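Long-range contact in GTPase-activating protein skywalker (Drosophila melanogaster, PDB 5HJQ), which acts as a GTPase-activating protein for Rab35, controlling synaptic vesicle protein turnover through endosomal sorting, and binds phosphoinositides through its TBC domain: residues I246-F258 / Y303-C317. Sequence-based numbering, arbitrary orientation.
Sequences IAKKHTKSATSYF and YRVALVILNLFHKEC. With I3P (D-myo-inositol-1,4,5-triphosphate), chain B.
Y257 and H314 meet with their rings tilted 33° to one another, H314 CD2 lying over one face of the tyrosine 3.4 Å from Y257 CD2. Both rings reach across because each has its CG anti to the backbone N (chi1 178° for Y257, -177° for H314). Farther along the tyrosine, its OH touches C317 CB at 3.6 Å, and the cysteine sulfur lies obliquely to the ring. With an alanine at Y257, H314 would probably lose the ring lying against its CD2 and NE2 and be less restrained in its rotation, and a gap would be likely to open beside C317. The imidazole also lies against the first turn of helix 252-261, its CE1 3.8 Å from S253 CB, while H314 CB meets A254 CB. At the break between the two helices, T251 OG1 donates a very short hydrogen bond of 2.5 Å to N311 OD1, while T251 CG2 packs on L310 CD1. The other L310 methyl, CD2, abuts the edge of F258, 3.7 Å from its CE2; F258 in turn meets F313, whose ring packs edge-to-face with F339. Toward the inositol triphosphate, L307 fits against I246 and A247, and I246 CD1 reaches Y303. R304, whose CB points away from 246-258, donates to phosphate oxygen O52 through NH2, while A354 O and I357 O hold its NH1. The contact therefore relies mainly on apolar and aromatic packing, whereas the charged R304 of the same helix serves the lipid-headgroup pocket.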
loop_
_atom_site.group_PDB
_atom_site.type_symbol
_atom_site.label_atom_id
_atom_site.label_comp_id
_atom_site.label_asym_id
_atom_site.label_seq_id
_atom_site.Cartn_x
_atom_site.Cartn_y
_atom_site.Cartn_z
ATOM N N ILE A 246 -3.398 11.321 -13.771
ATOM C CA ILE A 246 -3.432 10.046 -14.480
ATOM C C ILE A 246 -4.866 9.558 -14.651
ATOM O O ILE A 246 -5.248 9.055 -15.710
ATOM C CB ILE A 246 -2.613 8.969 -13.740
ATOM C CG1 ILE A 246 -1.141 9.376 -13.663
ATOM C CG2 ILE A 246 -2.759 7.618 -14.422
ATOM C CD1 ILE A 246 -0.291 8.432 -12.836
ATOM N N ALA A 247 -5.658 9.719 -13.600
ATOM C CA ALA A 247 -7.044 9.279 -13.612
ATOM C C ALA A 247 -7.904 10.119 -14.560
ATOM O O ALA A 247 -8.873 9.622 -15.132
ATOM C CB ALA A 247 -7.606 9.321 -12.217
ATOM N N LYS A 248 -7.549 11.390 -14.727
ATOM C CA LYS A 248 -8.292 12.267 -15.630
ATOM C C LYS A 248 -8.248 11.771 -17.074
ATOM O O LYS A 248 -9.170 12.016 -17.845
ATOM C CB LYS A 248 -7.757 13.701 -15.552
ATOM C CG LYS A 248 -8.398 14.551 -14.464
ATOM C CD LYS A 248 -7.737 15.921 -14.383
ATOM C CE LYS A 248 -8.406 16.818 -13.348
ATOM N NZ LYS A 248 -9.696 17.401 -13.831
ATOM N N LYS A 249 -7.183 11.063 -17.438
ATOM C CA LYS A 249 -7.073 10.530 -18.794
ATOM C C LYS A 249 -7.398 9.032 -18.882
ATOM O O LYS A 249 -8.175 8.617 -19.745
ATOM C CB LYS A 249 -5.678 10.798 -19.365
ATOM C CG LYS A 249 -5.437 12.255 -19.731
ATOM C CD LYS A 249 -4.829 12.391 -21.129
ATOM C CE LYS A 249 -4.400 13.826 -21.423
ATOM N NZ LYS A 249 -5.546 14.782 -21.415
ATOM N N HIS A 250 -6.824 8.226 -17.989
ATOM C CA HIS A 250 -6.985 6.772 -18.072
ATOM C C HIS A 250 -8.317 6.255 -17.530
ATOM O O HIS A 250 -8.763 5.169 -17.903
ATOM C CB HIS A 250 -5.832 6.066 -17.356
ATOM C CG HIS A 250 -4.622 5.874 -18.214
ATOM N ND1 HIS A 250 -4.481 4.799 -19.066
ATOM C CD2 HIS A 250 -3.501 6.619 -18.360
ATOM C CE1 HIS A 250 -3.323 4.887 -19.696
ATOM N NE2 HIS A 250 -2.709 5.983 -19.285
ATOM N N THR A 251 -8.955 7.018 -16.652
ATOM C CA THR A 251 -10.303 6.666 -16.218
ATOM C C THR A 251 -11.201 7.909 -16.315
ATOM O O THR A 251 -11.996 8.214 -15.422
ATOM C CB THR A 251 -10.300 6.041 -14.788
ATOM O OG1 THR A 251 -11.610 5.558 -14.463
ATOM C CG2 THR A 251 -9.827 7.023 -13.724
ATOM N N LYS A 252 -11.074 8.597 -17.449
ATOM C CA LYS A 252 -11.784 9.844 -17.725
ATOM C C LYS A 252 -13.296 9.742 -17.545
ATOM O O LYS A 252 -13.935 10.686 -17.078
ATOM C CB LYS A 252 -11.474 10.314 -19.148
ATOM C CG LYS A 252 -12.118 11.641 -19.515
ATOM C CD LYS A 252 -11.702 12.120 -20.899
ATOM C CE LYS A 252 -10.224 12.481 -20.952
ATOM N NZ LYS A 252 -9.887 13.225 -22.206
ATOM N N SER A 253 -13.867 8.599 -17.913
ATOM C CA SER A 253 -15.305 8.397 -17.788
ATOM C C SER A 253 -15.748 8.409 -16.333
ATOM O O SER A 253 -16.759 9.022 -15.988
ATOM C CB SER A 253 -15.720 7.085 -18.446
ATOM O OG SER A 253 -15.442 7.113 -19.835
ATOM N N ALA A 254 -14.979 7.737 -15.481
ATOM C CA ALA A 254 -15.299 7.664 -14.061
ATOM C C ALA A 254 -15.274 9.041 -13.402
ATOM O O ALA A 254 -16.135 9.361 -12.586
ATOM C CB ALA A 254 -14.340 6.734 -13.356
ATOM N N THR A 255 -14.282 9.850 -13.760
ATOM C CA THR A 255 -14.122 11.178 -13.174
ATOM C C THR A 255 -15.148 12.169 -13.725
ATOM O O THR A 255 -15.635 13.035 -12.999
ATOM C CB THR A 255 -12.705 11.727 -13.416
ATOM O OG1 THR A 255 -12.351 11.546 -14.791
ATOM C CG2 THR A 255 -11.695 10.996 -12.547
ATOM N N SER A 256 -15.469 12.045 -15.008
ATOM C CA SER A 256 -16.518 12.861 -15.606
ATOM C C SER A 256 -17.856 12.496 -14.980
ATOM O O SER A 256 -18.705 13.357 -14.752
ATOM C CB SER A 256 -16.563 12.671 -17.124
ATOM O OG SER A 256 -15.358 13.109 -17.729
ATOM N N TYR A 257 -18.020 11.210 -14.685
ATOM C CA TYR A 257 -19.234 10.708 -14.057
ATOM C C TYR A 257 -19.417 11.314 -12.672
ATOM O O TYR A 257 -20.534 11.640 -12.270
ATOM C CB TYR A 257 -19.198 9.182 -13.964
ATOM C CG TYR A 257 -20.397 8.581 -13.269
ATOM C CD1 TYR A 257 -21.667 8.686 -13.822
ATOM C CD2 TYR A 257 -20.260 7.909 -12.061
ATOM C CE1 TYR A 257 -22.769 8.141 -13.193
ATOM C CE2 TYR A 257 -21.358 7.359 -11.423
ATOM C CZ TYR A 257 -22.610 7.478 -11.994
ATOM O OH TYR A 257 -23.707 6.934 -11.365
ATOM N N PHE A 258 -18.310 11.464 -11.951
ATOM C CA PHE A 258 -18.336 12.049 -10.615
ATOM C C PHE A 258 -18.762 13.515 -10.653
ATOM O O PHE A 258 -19.566 13.959 -9.833
ATOM C CB PHE A 258 -16.965 11.918 -9.949
ATOM C CG PHE A 258 -16.604 10.510 -9.580
ATOM C CD1 PHE A 258 -17.586 9.546 -9.433
ATOM C CD2 PHE A 258 -15.283 10.150 -9.379
ATOM C CE1 PHE A 258 -17.258 8.247 -9.088
ATOM C CE2 PHE A 258 -14.947 8.852 -9.035
ATOM C CZ PHE A 258 -15.937 7.900 -8.890
ATOM N N TYR A 303 -0.791 2.945 -8.029
ATOM C CA TYR A 303 -1.428 3.827 -9.009
ATOM C C TYR A 303 -2.380 3.021 -9.880
ATOM O O TYR A 303 -3.529 3.408 -10.082
ATOM C CB TYR A 303 -0.399 4.527 -9.908
ATOM C CG TYR A 303 0.495 5.554 -9.242
ATOM C CD1 TYR A 303 0.372 5.857 -7.893
ATOM C CD2 TYR A 303 1.463 6.230 -9.978
ATOM C CE1 TYR A 303 1.194 6.799 -7.294
ATOM C CE2 TYR A 303 2.286 7.174 -9.391
ATOM C CZ TYR A 303 2.148 7.456 -8.050
ATOM O OH TYR A 303 2.968 8.400 -7.474
ATOM N N ARG A 304 -1.882 1.895 -10.385
ATOM C CA ARG A 304 -2.648 1.023 -11.267
ATOM C C ARG A 304 -3.945 0.546 -10.623
ATOM O O ARG A 304 -5.010 0.624 -11.229
ATOM C CB ARG A 304 -1.812 -0.191 -11.679
ATOM C CG ARG A 304 -0.542 0.122 -12.449
ATOM C CD ARG A 304 0.275 -1.153 -12.676
ATOM N NE ARG A 304 1.358 -0.954 -13.632
ATOM C CZ ARG A 304 1.196 -0.965 -14.950
ATOM N NH1 ARG A 304 -0.008 -1.165 -15.470
ATOM N NH2 ARG A 304 2.236 -0.772 -15.747
ATOM N N VAL A 305 -3.843 0.049 -9.395
ATOM C CA VAL A 305 -4.990 -0.502 -8.680
ATOM C C VAL A 305 -6.037 0.581 -8.421
ATOM O O VAL A 305 -7.240 0.314 -8.410
ATOM C CB VAL A 305 -4.549 -1.152 -7.347
ATOM C CG1 VAL A 305 -5.743 -1.709 -6.592
ATOM C CG2 VAL A 305 -3.532 -2.252 -7.614
ATOM N N ALA A 306 -5.571 1.809 -8.230
ATOM C CA ALA A 306 -6.458 2.949 -8.042
ATOM C C ALA A 306 -7.328 3.164 -9.278
ATOM O O ALA A 306 -8.532 3.397 -9.169
ATOM C CB ALA A 306 -5.651 4.199 -7.726
ATOM N N LEU A 307 -6.707 3.079 -10.452
ATOM C CA LEU A 307 -7.419 3.198 -11.720
ATOM C C LEU A 307 -8.478 2.111 -11.870
ATOM O O LEU A 307 -9.620 2.388 -12.246
ATOM C CB LEU A 307 -6.440 3.130 -12.894
ATOM C CG LEU A 307 -5.331 4.181 -12.933
ATOM C CD1 LEU A 307 -4.450 3.977 -14.154
ATOM C CD2 LEU A 307 -5.927 5.591 -12.921
ATOM N N VAL A 308 -8.082 0.875 -11.569
ATOM C CA VAL A 308 -8.959 -0.286 -11.686
ATOM C C VAL A 308 -10.191 -0.143 -10.809
ATOM O O VAL A 308 -11.313 -0.379 -11.257
ATOM C CB VAL A 308 -8.218 -1.591 -11.308
ATOM C CG1 VAL A 308 -9.177 -2.770 -11.298
ATOM C CG2 VAL A 308 -7.092 -1.842 -12.271
ATOM N N ILE A 309 -9.974 0.243 -9.555
ATOM C CA ILE A 309 -11.068 0.470 -8.620
ATOM C C ILE A 309 -12.053 1.500 -9.172
ATOM O O ILE A 309 -13.268 1.308 -9.106
ATOM C CB ILE A 309 -10.549 0.944 -7.249
ATOM C CG1 ILE A 309 -9.760 -0.173 -6.559
ATOM C CG2 ILE A 309 -11.700 1.408 -6.368
ATOM C CD1 ILE A 309 -9.277 0.194 -5.173
ATOM N N LEU A 310 -11.518 2.583 -9.731
ATOM C CA LEU A 310 -12.341 3.649 -10.296
ATOM C C LEU A 310 -13.180 3.165 -11.478
ATOM O O LEU A 310 -14.350 3.527 -11.603
ATOM C CB LEU A 310 -11.467 4.830 -10.723
ATOM C CG LEU A 310 -10.975 5.710 -9.573
ATOM C CD1 LEU A 310 -9.904 6.671 -10.049
ATOM C CD2 LEU A 310 -12.140 6.470 -8.964
ATOM N N ASN A 311 -12.581 2.351 -12.344
ATOM C CA ASN A 311 -13.319 1.747 -13.449
ATOM C C ASN A 311 -14.385 0.780 -12.951
ATOM O O ASN A 311 -15.525 0.814 -13.413
ATOM C CB ASN A 311 -12.372 1.020 -14.406
ATOM C CG ASN A 311 -11.388 1.954 -15.067
ATOM O OD1 ASN A 311 -11.558 3.170 -15.033
ATOM N ND2 ASN A 311 -10.358 1.393 -15.687
ATOM N N LEU A 312 -14.009 -0.082 -12.010
ATOM C CA LEU A 312 -14.945 -1.044 -11.438
ATOM C C LEU A 312 -16.102 -0.350 -10.721
ATOM O O LEU A 312 -17.231 -0.837 -10.741
ATOM C CB LEU A 312 -14.225 -1.985 -10.467
ATOM C CG LEU A 312 -13.282 -3.032 -11.063
ATOM C CD1 LEU A 312 -12.537 -3.765 -9.957
ATOM C CD2 LEU A 312 -14.055 -4.018 -11.928
ATOM N N PHE A 313 -15.820 0.782 -10.083
ATOM C CA PHE A 313 -16.846 1.501 -9.335
ATOM C C PHE A 313 -17.830 2.202 -10.267
ATOM O O PHE A 313 -19.027 2.247 -9.993
ATOM C CB PHE A 313 -16.218 2.518 -8.380
ATOM C CG PHE A 313 -17.221 3.248 -7.529
ATOM C CD1 PHE A 313 -17.850 2.606 -6.474
ATOM C CD2 PHE A 313 -17.540 4.572 -7.785
ATOM C CE1 PHE A 313 -18.774 3.271 -5.688
ATOM C CE2 PHE A 313 -18.463 5.242 -7.001
ATOM C CZ PHE A 313 -19.082 4.590 -5.953
ATOM N N HIS A 314 -17.321 2.749 -11.366
ATOM C CA HIS A 314 -18.173 3.409 -12.348
ATOM C C HIS A 314 -19.068 2.392 -13.049
ATOM O O HIS A 314 -20.262 2.630 -13.238
ATOM C CB HIS A 314 -17.333 4.169 -13.374
ATOM C CG HIS A 314 -18.147 4.935 -14.370
ATOM N ND1 HIS A 314 -17.700 5.212 -15.643
ATOM C CD2 HIS A 314 -19.383 5.481 -14.276
ATOM C CE1 HIS A 314 -18.624 5.896 -16.292
ATOM N NE2 HIS A 314 -19.655 6.074 -15.488
ATOM N N LYS A 315 -18.477 1.266 -13.434
ATOM C CA LYS A 315 -19.215 0.162 -14.041
ATOM C C LYS A 315 -20.337 -0.302 -13.126
ATOM O O LYS A 315 -21.473 -0.507 -13.559
ATOM C CB LYS A 315 -18.274 -1.008 -14.349
ATOM C CG LYS A 315 -18.977 -2.339 -14.566
ATOM C CD LYS A 315 -18.036 -3.363 -15.177
ATOM C CE LYS A 315 -18.743 -4.690 -15.431
ATOM N NZ LYS A 315 -18.929 -5.477 -14.178
ATOM N N GLU A 316 -19.996 -0.461 -11.853
ATOM C CA GLU A 316 -20.937 -0.896 -10.836
ATOM C C GLU A 316 -22.069 0.124 -10.707
ATOM O O GLU A 316 -23.232 -0.242 -10.653
ATOM C CB GLU A 316 -20.204 -1.098 -9.504
ATOM C CG GLU A 316 -20.801 -2.154 -8.597
ATOM C CD GLU A 316 -20.742 -3.556 -9.170
ATOM O OE1 GLU A 316 -19.860 -3.830 -10.010
ATOM O OE2 GLU A 316 -21.592 -4.385 -8.780
ATOM N N CYS A 317 -21.723 1.408 -10.701
ATOM C CA CYS A 317 -22.709 2.477 -10.544
ATOM C C CYS A 317 -23.776 2.488 -11.638
ATOM O O CYS A 317 -24.889 2.966 -11.426
ATOM C CB CYS A 317 -22.004 3.833 -10.510
ATOM S SG CYS A 317 -21.247 4.236 -8.928
HETATM C C1 I3P B . 5.066 0.329 -19.952
HETATM C C2 I3P B . 6.335 0.508 -20.768
HETATM C C3 I3P B . 7.500 1.035 -19.930
HETATM C C4 I3P B . 7.527 0.662 -18.447
HETATM C C5 I3P B . 6.348 -0.099 -17.848
HETATM C C6 I3P B . 5.346 -0.661 -18.865
HETATM O O1 I3P B . 3.973 -0.176 -20.740
HETATM O O2 I3P B . 6.699 -0.729 -21.305
HETATM O O3 I3P B . 8.716 0.579 -20.516
HETATM O O4 I3P B . 7.679 1.889 -17.706
HETATM O O5 I3P B . 6.853 -1.164 -17.079
HETATM O O6 I3P B . 4.120 -0.976 -18.213
HETATM P P1 I3P B . 3.823 0.173 -22.302
HETATM O O11 I3P B . 4.854 -0.560 -23.084
HETATM O O12 I3P B . 2.455 -0.273 -22.768
HETATM O O13 I3P B . 3.955 1.691 -22.531
HETATM P P4 I3P B . 9.066 2.135 -16.933
HETATM O O41 I3P B . 10.028 1.019 -17.267
HETATM O O42 I3P B . 8.801 2.154 -15.427
HETATM O O43 I3P B . 9.667 3.492 -17.370
HETATM P P5 I3P B . 5.999 -1.730 -15.883
HETATM O O51 I3P B . 6.858 -2.577 -15.018
HETATM O O52 I3P B . 5.454 -0.587 -15.065
HETATM O O53 I3P B . 4.856 -2.561 -16.404
#